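Long-range contacts in protection of telomeres protein 1 (Schizosaccharomyces pombe, PDB 7CUI), which binds and protects the single-stranded 3' overhang of telomeres and regulates telomerase and telomere length, and is represented here by its C-terminal part: residues Leu53-Val58 / Phe164-Lys169; Val92-Ile97 / Lys189-Phe194. All blocks are in the same frame, centred on the assembly; numbering follows the deposited sequence.

Contact 1: Leu53-Val58 / Phe164-Lys169; sequences LRVQVV and FDIYVK
Val-55 CG1 lies over one face of the Phe-164 ring, displaced toward the rim, in a CH-pi contact 4.2 Å from the ring centroid. Val-57 CG2 comes to the edge of the same ring, in its plane, 3.7 Å from Phe-164 CZ. Both reach it because Phe-164 CG stands between the backbone N and the carbonyl carbon, which lays the ring beside Val-55. On the other side of the sheet, Asp-165 OD1 sits above one face of the Arg-54 guanidinium, and the carboxylate plane is turned 85° to it. This salt bridge, 3.5 Å from Arg-54 NE to Asp-165 OD1, works by charge alone, since no N-H points at the oxygen. With CG anti to the backbone N (chi1 -165°), CB and CG of Arg-54 run alongside OD1, and the bend at chi3 (-51°) turns the guanidinium back over it. With an alanine in place of Arg-54, Asp-165 would probably lose the positive charge beside OD1 and lean more on its weak, long ion pair with Arg-52. The backbones run antiparallel, and two hydrogen-bonded pairs flank the non-hydrogen-bonded pair Arg-54/Asp-165. Leu-53 N donates to Ile-166 O at 2.9 Å, and Val-55 N to Phe-164 O at 2.8 Å; each bond is returned by the partner's own N-H. On the apolar side, Leu-53 crosses Val-168 at about a right angle, its CD1 3.7 Å from Val-168 CG2, while Ile-166 CG2 touches both Leu-53 CB and Val-55 CG1. Helix 34-38 covers this side through Ile-34 and Ile-37. Antiparallel pairing of strands 49-73 and 163-171, strongly crossed, is consistent with the first-to-fourth-strand closure of an OB-fold barrel.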
ATOM      1  N   LEU A  53      -8.290  -9.542  -1.091  1.00 41.43           N
ATOM      2  CA  LEU A  53      -7.163 -10.422  -1.360  1.00 44.66           C
ATOM      3  C   LEU A  53      -6.553 -10.923  -0.054  1.00 43.02           C
ATOM      4  O   LEU A  53      -6.582 -10.223   0.952  1.00 43.88           O
ATOM      5  CB  LEU A  53      -6.106  -9.672  -2.174  1.00 44.51           C
ATOM      6  CG  LEU A  53      -6.603  -8.953  -3.423  1.00 47.54           C
ATOM      7  CD1 LEU A  53      -6.758  -7.475  -3.140  1.00 49.81           C
ATOM      8  CD2 LEU A  53      -5.632  -9.151  -4.567  1.00 51.46           C
ATOM      9  N   ARG A  54      -6.008 -12.145  -0.094  1.00 41.94           N
ATOM     10  CA  ARG A  54      -5.189 -12.677   0.980  1.00 42.86           C
ATOM     11  C   ARG A  54      -3.742 -12.636   0.505  1.00 42.01           C
ATOM     12  O   ARG A  54      -3.394 -13.286  -0.484  1.00 41.60           O
ATOM     13  CB  ARG A  54      -5.621 -14.097   1.360  1.00 43.82           C
ATOM     14  CG  ARG A  54      -5.049 -14.569   2.688  1.00 48.16           C
ATOM     15  CD  ARG A  54      -5.603 -15.893   3.165  1.00 54.55           C
ATOM     16  NE  ARG A  54      -7.061 -15.915   3.157  1.00 63.84           N
ATOM     17  CZ  ARG A  54      -7.829 -16.033   4.233  1.00 66.85           C
ATOM     18  NH1 ARG A  54      -7.284 -16.151   5.431  1.00 73.15           N
ATOM     19  NH2 ARG A  54      -9.143 -16.042   4.104  1.00 70.07           N
ATOM     20  N   VAL A  55      -2.908 -11.876   1.226  1.00 37.08           N
ATOM     21  CA  VAL A  55      -1.738 -11.293   0.593  1.00 35.56           C
ATOM     22  C   VAL A  55      -0.545 -11.250   1.550  1.00 33.65           C
ATOM     23  O   VAL A  55      -0.688 -11.408   2.763  1.00 34.92           O
ATOM     24  CB  VAL A  55      -2.108  -9.915   0.005  1.00 35.39           C
ATOM     25  CG1 VAL A  55      -1.617  -8.735   0.833  1.00 32.26           C
ATOM     26  CG2 VAL A  55      -1.712  -9.794  -1.455  1.00 37.56           C
ATOM     27  N   GLN A  56       0.637 -11.036   0.961  1.00 32.56           N
ATOM     28  CA  GLN A  56       1.921 -10.939   1.635  1.00 30.30           C
ATOM     29  C   GLN A  56       2.636  -9.725   1.051  1.00 29.88           C
ATOM     30  O   GLN A  56       2.565  -9.498  -0.155  1.00 29.88           O
ATOM     31  CB  GLN A  56       2.741 -12.165   1.244  1.00 31.17           C
ATOM     32  CG  GLN A  56       3.437 -12.867   2.394  1.00 31.01           C
ATOM     33  CD  GLN A  56       4.228 -14.062   1.915  1.00 32.33           C
ATOM     34  OE1 GLN A  56       4.198 -14.431   0.739  1.00 32.31           O
ATOM     35  NE2 GLN A  56       4.954 -14.676   2.836  1.00 31.64           N
ATOM     36  N   VAL A  57       3.323  -8.940   1.893  1.00 28.02           N
ATOM     37  CA  VAL A  57       4.069  -7.801   1.378  1.00 25.26           C
ATOM     38  C   VAL A  57       5.437  -8.281   0.908  1.00 25.51           C
ATOM     39  O   VAL A  57       6.135  -8.994   1.631  1.00 26.57           O
ATOM     40  CB  VAL A  57       4.211  -6.646   2.387  1.00 23.69           C
ATOM     41  CG1 VAL A  57       4.954  -5.469   1.768  1.00 22.51           C
ATOM     42  CG2 VAL A  57       2.869  -6.189   2.937  1.00 23.39           C
ATOM     43  N   VAL A  58       5.822  -7.829  -0.289  1.00 25.21           N
ATOM     44  CA  VAL A  58       6.990  -8.348  -0.975  1.00 27.28           C
ATOM     45  C   VAL A  58       7.974  -7.217  -1.279  1.00 25.98           C
ATOM     46  O   VAL A  58       9.160  -7.467  -1.490  1.00 26.83           O
ATOM     47  CB  VAL A  58       6.544  -9.147  -2.217  1.00 29.71           C
ATOM     48  CG1 VAL A  58       7.481  -8.993  -3.423  1.00 34.91           C
ATOM     49  CG2 VAL A  58       6.322 -10.615  -1.863  1.00 30.23           C
ATOM     50  N   PHE A 164      -2.202 -11.521   5.388  1.00 32.13           N
ATOM     51  CA  PHE A 164      -3.350 -10.760   5.856  1.00 33.80           C
ATOM     52  C   PHE A 164      -4.310 -10.516   4.696  1.00 35.22           C
ATOM     53  O   PHE A 164      -3.912 -10.570   3.531  1.00 35.30           O
ATOM     54  CB  PHE A 164      -2.915  -9.457   6.538  1.00 32.95           C
ATOM     55  CG  PHE A 164      -2.124  -8.511   5.667  1.00 32.57           C
ATOM     56  CD1 PHE A 164      -0.742  -8.624   5.563  1.00 31.03           C
ATOM     57  CD2 PHE A 164      -2.758  -7.513   4.938  1.00 32.92           C
ATOM     58  CE1 PHE A 164      -0.014  -7.766   4.751  1.00 31.26           C
ATOM     59  CE2 PHE A 164      -2.027  -6.648   4.133  1.00 33.45           C
ATOM     60  CZ  PHE A 164      -0.656  -6.772   4.043  1.00 32.61           C
ATOM     61  N   ASP A 165      -5.581 -10.271   5.038  1.00 39.08           N
ATOM     62  CA  ASP A 165      -6.579  -9.897   4.050  1.00 42.22           C
ATOM     63  C   ASP A 165      -6.491  -8.393   3.823  1.00 41.27           C
ATOM     64  O   ASP A 165      -6.245  -7.637   4.761  1.00 44.64           O
ATOM     65  CB  ASP A 165      -7.982 -10.355   4.458  1.00 46.51           C
ATOM     66  CG  ASP A 165      -8.190 -11.857   4.354  1.00 51.34           C
ATOM     67  OD1 ASP A 165      -7.519 -12.485   3.514  1.00 51.52           O
ATOM     68  OD2 ASP A 165      -9.023 -12.387   5.117  1.00 58.14           O
ATOM     69  N   ILE A 166      -6.677  -7.973   2.565  1.00 42.07           N
ATOM     70  CA  ILE A 166      -6.567  -6.578   2.166  1.00 41.76           C
ATOM     71  C   ILE A 166      -7.727  -6.254   1.226  1.00 40.52           C
ATOM     72  O   ILE A 166      -8.074  -7.070   0.376  1.00 39.34           O
ATOM     73  CB  ILE A 166      -5.193  -6.321   1.501  1.00 40.23           C
ATOM     74  CG1 ILE A 166      -4.929  -4.841   1.215  1.00 41.09           C
ATOM     75  CG2 ILE A 166      -5.030  -7.154   0.240  1.00 41.36           C
ATOM     76  CD1 ILE A 166      -4.965  -3.968   2.440  1.00 45.59           C
ATOM     77  N   TYR A 167      -8.334  -5.073   1.405  1.00 41.11           N
ATOM     78  CA  TYR A 167      -9.304  -4.571   0.443  1.00 42.61           C
ATOM     79  C   TYR A 167      -8.625  -3.539  -0.449  1.00 43.05           C
ATOM     80  O   TYR A 167      -7.886  -2.690   0.042  1.00 45.57           O
ATOM     81  CB  TYR A 167     -10.480  -3.867   1.124  1.00 44.37           C
ATOM     82  CG  TYR A 167     -11.258  -4.664   2.138  1.00 46.88           C
ATOM     83  CD1 TYR A 167     -11.278  -6.048   2.122  1.00 48.80           C
ATOM     84  CD2 TYR A 167     -12.021  -4.017   3.097  1.00 50.18           C
ATOM     85  CE1 TYR A 167     -12.010  -6.770   3.052  1.00 52.03           C
ATOM     86  CE2 TYR A 167     -12.761  -4.722   4.032  1.00 52.70           C
ATOM     87  CZ  TYR A 167     -12.757  -6.105   4.009  1.00 51.72           C
ATOM     88  OH  TYR A 167     -13.481  -6.802   4.931  1.00 53.84           O
ATOM     89  N   VAL A 168      -8.893  -3.610  -1.756  1.00 43.19           N
ATOM     90  CA  VAL A 168      -8.358  -2.633  -2.691  1.00 41.40           C
ATOM     91  C   VAL A 168      -9.501  -2.055  -3.516  1.00 44.04           C
ATOM     92  O   VAL A 168     -10.430  -2.769  -3.884  1.00 44.37           O
ATOM     93  CB  VAL A 168      -7.246  -3.212  -3.592  1.00 39.17           C
ATOM     94  CG1 VAL A 168      -6.080  -3.759  -2.782  1.00 35.97           C
ATOM     95  CG2 VAL A 168      -7.764  -4.252  -4.578  1.00 38.70           C
ATOM     96  N   LYS A 169      -9.421  -0.746  -3.780  1.00 44.54           N
ATOM     97  CA  LYS A 169     -10.314  -0.097  -4.723  1.00 46.27           C
ATOM     98  C   LYS A 169      -9.536   0.227  -5.996  1.00 45.86           C
ATOM     99  O   LYS A 169      -8.504   0.891  -5.951  1.00 47.44           O
ATOM    100  CB  LYS A 169     -11.025   1.108  -4.097  1.00 47.45           C
ATOM    101  CG  LYS A 169     -10.153   2.108  -3.351  1.00 46.56           C
ATOM    102  CD  LYS A 169     -10.966   3.065  -2.506  1.00 48.03           C
ATOM    103  CE  LYS A 169     -10.125   3.818  -1.499  1.00 49.63           C
ATOM    104  NZ  LYS A 169     -10.955   4.664  -0.608  1.00 56.18           N
TER

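Contact 2: Val92-Ile97 / Lys189-Phe194; sequences VTLPVI and KRWRGF
Leu-94 CD1 lies squarely over the six-membered ring of Trp-191, 3.5 Å from its centroid and 5° off the normal, a closely packed part of the contact. The leucine reaches it with CG anti to the backbone N (chi1 -167°), crossing the indole at about a right angle; its CD2 extends the cover toward Trp-191 CG. On the opposite face of the indole, Lys-189 CB sits nearer the rim. Val-96 CG1 lies against the backbone of Gly-193. The backbones run parallel, with Ile-97 gripping both neighbours of Arg-192: its N donates almost straight to Trp-191 O at 2.9 Å, and its O accepts a more bent bond from Gly-193 N, also 2.9 Å. Ile-97 meets the arginines with fewer side-chain contacts: CD1 touches Arg-190 CG at 3.8 Å and CB is near Arg-192 CG. That side meets a chain of another protein: Arg-190 NH2 forms a salt bridge with an acidic side chain there, and Arg-192 bonds to that chain's backbone through NE and forms a salt bridge with Asp-102 of its own chain. Inward, Val-96 packs on Val-86 and Val-168 of strands 77-87 and 163-171, and Trp-191 rests on Ile-37 and Leu-38 of helix 34-38.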
ATOM      1  N   VAL A  92       1.547 -13.628  -8.377  1.00 52.58           N
ATOM      2  CA  VAL A  92       1.586 -12.386  -9.138  1.00 51.30           C
ATOM      3  C   VAL A  92       1.437 -11.204  -8.185  1.00 45.61           C
ATOM      4  O   VAL A  92       0.711 -11.290  -7.195  1.00 44.03           O
ATOM      5  CB  VAL A  92       0.536 -12.349 -10.267  1.00 55.34           C
ATOM      6  CG1 VAL A  92       1.067 -12.984 -11.541  1.00 57.22           C
ATOM      7  CG2 VAL A  92      -0.782 -12.986  -9.853  1.00 57.65           C
ATOM      8  N   THR A  93       2.125 -10.101  -8.510  1.00 40.73           N
ATOM      9  CA  THR A  93       2.212  -8.960  -7.612  1.00 38.58           C
ATOM     10  C   THR A  93       1.264  -7.845  -8.047  1.00 39.08           C
ATOM     11  O   THR A  93       0.838  -7.788  -9.197  1.00 39.63           O
ATOM     12  CB  THR A  93       3.657  -8.464  -7.456  1.00 34.90           C
ATOM     13  OG1 THR A  93       4.146  -7.980  -8.706  1.00 37.91           O
ATOM     14  CG2 THR A  93       4.596  -9.519  -6.918  1.00 32.37           C
ATOM     15  N   LEU A  94       0.944  -6.962  -7.095  1.00 37.94           N
ATOM     16  CA  LEU A  94       0.113  -5.795  -7.329  1.00 37.63           C
ATOM     17  C   LEU A  94       0.630  -4.657  -6.448  1.00 37.41           C
ATOM     18  O   LEU A  94       0.904  -4.876  -5.267  1.00 36.77           O
ATOM     19  CB  LEU A  94      -1.337  -6.163  -6.991  1.00 35.92           C
ATOM     20  CG  LEU A  94      -2.407  -5.174  -7.453  1.00 36.23           C
ATOM     21  CD1 LEU A  94      -2.639  -5.284  -8.953  1.00 37.00           C
ATOM     22  CD2 LEU A  94      -3.708  -5.400  -6.700  1.00 34.78           C
ATOM     23  N   PRO A  95       0.832  -3.433  -6.999  1.00 36.62           N
ATOM     24  CA  PRO A  95       1.160  -2.262  -6.188  1.00 33.02           C
ATOM     25  C   PRO A  95      -0.115  -1.642  -5.623  1.00 32.31           C
ATOM     26  O   PRO A  95      -0.985  -1.199  -6.367  1.00 35.92           O
ATOM     27  CB  PRO A  95       1.861  -1.331  -7.187  1.00 34.27           C
ATOM     28  CG  PRO A  95       1.226  -1.667  -8.525  1.00 36.32           C
ATOM     29  CD  PRO A  95       0.789  -3.116  -8.438  1.00 37.77           C
ATOM     30  N   VAL A  96      -0.209  -1.646  -4.294  1.00 29.04           N
ATOM     31  CA  VAL A  96      -1.364  -1.152  -3.564  1.00 29.59           C
ATOM     32  C   VAL A  96      -0.949   0.132  -2.844  1.00 29.21           C
ATOM     33  O   VAL A  96      -0.038   0.131  -2.012  1.00 27.66           O
ATOM     34  CB  VAL A  96      -1.883  -2.222  -2.580  1.00 28.69           C
ATOM     35  CG1 VAL A  96      -3.026  -1.708  -1.718  1.00 28.88           C
ATOM     36  CG2 VAL A  96      -2.269  -3.517  -3.284  1.00 29.13           C
ATOM     37  N   ILE A  97      -1.619   1.235  -3.187  1.00 29.32           N
ATOM     38  CA  ILE A  97      -1.286   2.544  -2.649  1.00 29.83           C
ATOM     39  C   ILE A  97      -2.075   2.778  -1.364  1.00 29.56           C
ATOM     40  O   ILE A  97      -3.293   2.603  -1.335  1.00 30.82           O
ATOM     41  CB  ILE A  97      -1.570   3.649  -3.687  1.00 30.52           C
ATOM     42  CG1 ILE A  97      -0.676   3.521  -4.922  1.00 31.30           C
ATOM     43  CG2 ILE A  97      -1.456   5.030  -3.057  1.00 30.89           C
ATOM     44  CD1 ILE A  97      -1.176   4.301  -6.123  1.00 31.97           C
ATOM     45  N   LYS A 189      -4.537   1.983 -14.743  1.00 63.49           N
ATOM     46  CA  LYS A 189      -5.265   1.669 -13.524  1.00 61.30           C
ATOM     47  C   LYS A 189      -4.325   1.759 -12.324  1.00 56.01           C
ATOM     48  O   LYS A 189      -3.138   1.458 -12.430  1.00 57.47           O
ATOM     49  CB  LYS A 189      -5.934   0.294 -13.627  1.00 63.41           C
ATOM     50  CG  LYS A 189      -7.148   0.233 -14.546  1.00 69.32           C
ATOM     51  CD  LYS A 189      -7.816  -1.125 -14.561  1.00 69.54           C
ATOM     52  CE  LYS A 189      -9.240  -1.107 -15.077  1.00 73.13           C
ATOM     53  NZ  LYS A 189     -10.190  -0.552 -14.083  1.00 72.41           N
ATOM     54  N   ARG A 190      -4.886   2.197 -11.190  1.00 49.76           N
ATOM     55  CA  ARG A 190      -4.214   2.214  -9.901  1.00 47.45           C
ATOM     56  C   ARG A 190      -5.074   1.452  -8.894  1.00 45.04           C
ATOM     57  O   ARG A 190      -6.290   1.366  -9.053  1.00 44.79           O
ATOM     58  CB  ARG A 190      -4.018   3.658  -9.424  1.00 46.44           C
ATOM     59  CG  ARG A 190      -2.632   4.246  -9.658  1.00 47.00           C
ATOM     60  CD  ARG A 190      -2.047   3.954 -11.025  1.00 52.50           C
ATOM     61  NE  ARG A 190      -0.856   4.724 -11.344  1.00 56.88           N
ATOM     62  CZ  ARG A 190      -0.255   4.710 -12.528  1.00 61.16           C
ATOM     63  NH1 ARG A 190      -0.734   3.962 -13.508  1.00 62.65           N
ATOM     64  NH2 ARG A 190       0.821   5.450 -12.729  1.00 66.29           N
ATOM     65  N   TRP A 191      -4.428   0.905  -7.858  1.00 41.20           N
ATOM     66  CA  TRP A 191      -5.126   0.246  -6.765  1.00 39.25           C
ATOM     67  C   TRP A 191      -4.810   0.944  -5.447  1.00 37.68           C
ATOM     68  O   TRP A 191      -3.668   1.322  -5.196  1.00 37.99           O
ATOM     69  CB  TRP A 191      -4.757  -1.236  -6.687  1.00 38.45           C
ATOM     70  CG  TRP A 191      -5.193  -2.009  -7.889  1.00 39.59           C
ATOM     71  CD1 TRP A 191      -6.349  -2.719  -8.038  1.00 40.13           C
ATOM     72  CD2 TRP A 191      -4.480  -2.125  -9.130  1.00 40.85           C
ATOM     73  NE1 TRP A 191      -6.399  -3.276  -9.287  1.00 42.58           N
ATOM     74  CE2 TRP A 191      -5.267  -2.932  -9.980  1.00 42.87           C
ATOM     75  CE3 TRP A 191      -3.258  -1.632  -9.605  1.00 40.96           C
ATOM     76  CZ2 TRP A 191      -4.864  -3.254 -11.276  1.00 44.29           C
ATOM     77  CZ3 TRP A 191      -2.862  -1.949 -10.886  1.00 42.52           C
ATOM     78  CH2 TRP A 191      -3.656  -2.753 -11.709  1.00 44.49           C
ATOM     79  N   ARG A 192      -5.833   1.062  -4.597  1.00 37.60           N
ATOM     80  CA  ARG A 192      -5.712   1.759  -3.330  1.00 35.82           C
ATOM     81  C   ARG A 192      -6.238   0.880  -2.199  1.00 35.27           C
ATOM     82  O   ARG A 192      -7.386   0.445  -2.233  1.00 37.24           O
ATOM     83  CB  ARG A 192      -6.477   3.082  -3.406  1.00 36.41           C
ATOM     84  CG  ARG A 192      -5.593   4.286  -3.691  1.00 36.79           C
ATOM     85  CD  ARG A 192      -5.640   5.224  -2.507  1.00 35.34           C
ATOM     86  NE  ARG A 192      -6.383   6.434  -2.817  1.00 37.42           N
ATOM     87  CZ  ARG A 192      -7.146   7.107  -1.960  1.00 37.43           C
ATOM     88  NH1 ARG A 192      -7.313   6.676  -0.722  1.00 35.92           N
ATOM     89  NH2 ARG A 192      -7.753   8.209  -2.358  1.00 41.17           N
ATOM     90  N   GLY A 193      -5.387   0.635  -1.195  1.00 33.10           N
ATOM     91  CA  GLY A 193      -5.798  -0.103  -0.012  1.00 32.18           C
ATOM     92  C   GLY A 193      -6.808   0.688   0.813  1.00 33.29           C
ATOM     93  O   GLY A 193      -6.808   1.919   0.773  1.00 33.88           O
ATOM     94  N   PHE A 194      -7.665  -0.033   1.550  1.00 33.80           N
ATOM     95  CA  PHE A 194      -8.603   0.584   2.475  1.00 36.58           C
ATOM     96  C   PHE A 194      -9.213  -0.478   3.388  1.00 37.66           C
ATOM     97  O   PHE A 194      -9.070  -1.675   3.140  1.00 38.60           O
ATOM     98  CB  PHE A 194      -9.705   1.325   1.712  1.00 38.39           C
ATOM     99  CG  PHE A 194     -10.722   0.423   1.059  1.00 40.39           C
ATOM    100  CD1 PHE A 194     -10.480  -0.135  -0.188  1.00 40.04           C
ATOM    101  CD2 PHE A 194     -11.918   0.125   1.698  1.00 41.76           C
ATOM    102  CE1 PHE A 194     -11.416  -0.965  -0.784  1.00 44.78           C
ATOM    103  CE2 PHE A 194     -12.852  -0.709   1.106  1.00 44.49           C
ATOM    104  CZ  PHE A 194     -12.600  -1.251  -0.136  1.00 48.38           C
TER

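In the fold
From the N terminus, helix 34-38 precedes strand 49-73, which supplies Leu-53-Val-58; the chain then turns through strand 77-87 into 93-99, which supplies Val-92-Ile-97. Helices 100-107 to 155-158 follow before strand 163-171 returns to close contact 1 across 105 residues. Strand 190-198 then closes contact 2 across 91, so the two loops cross. The two returning strands are antiparallel neighbours, joined directly where Lys-169 N meets Arg-192 O at 2.8 Å. Pairing thus runs 49-73, 77-87, 93-99, 190-198, 163-171 and back to 49-73, the strand order of an OB barrel, with the helical region inserted between 93-99 and 163-171.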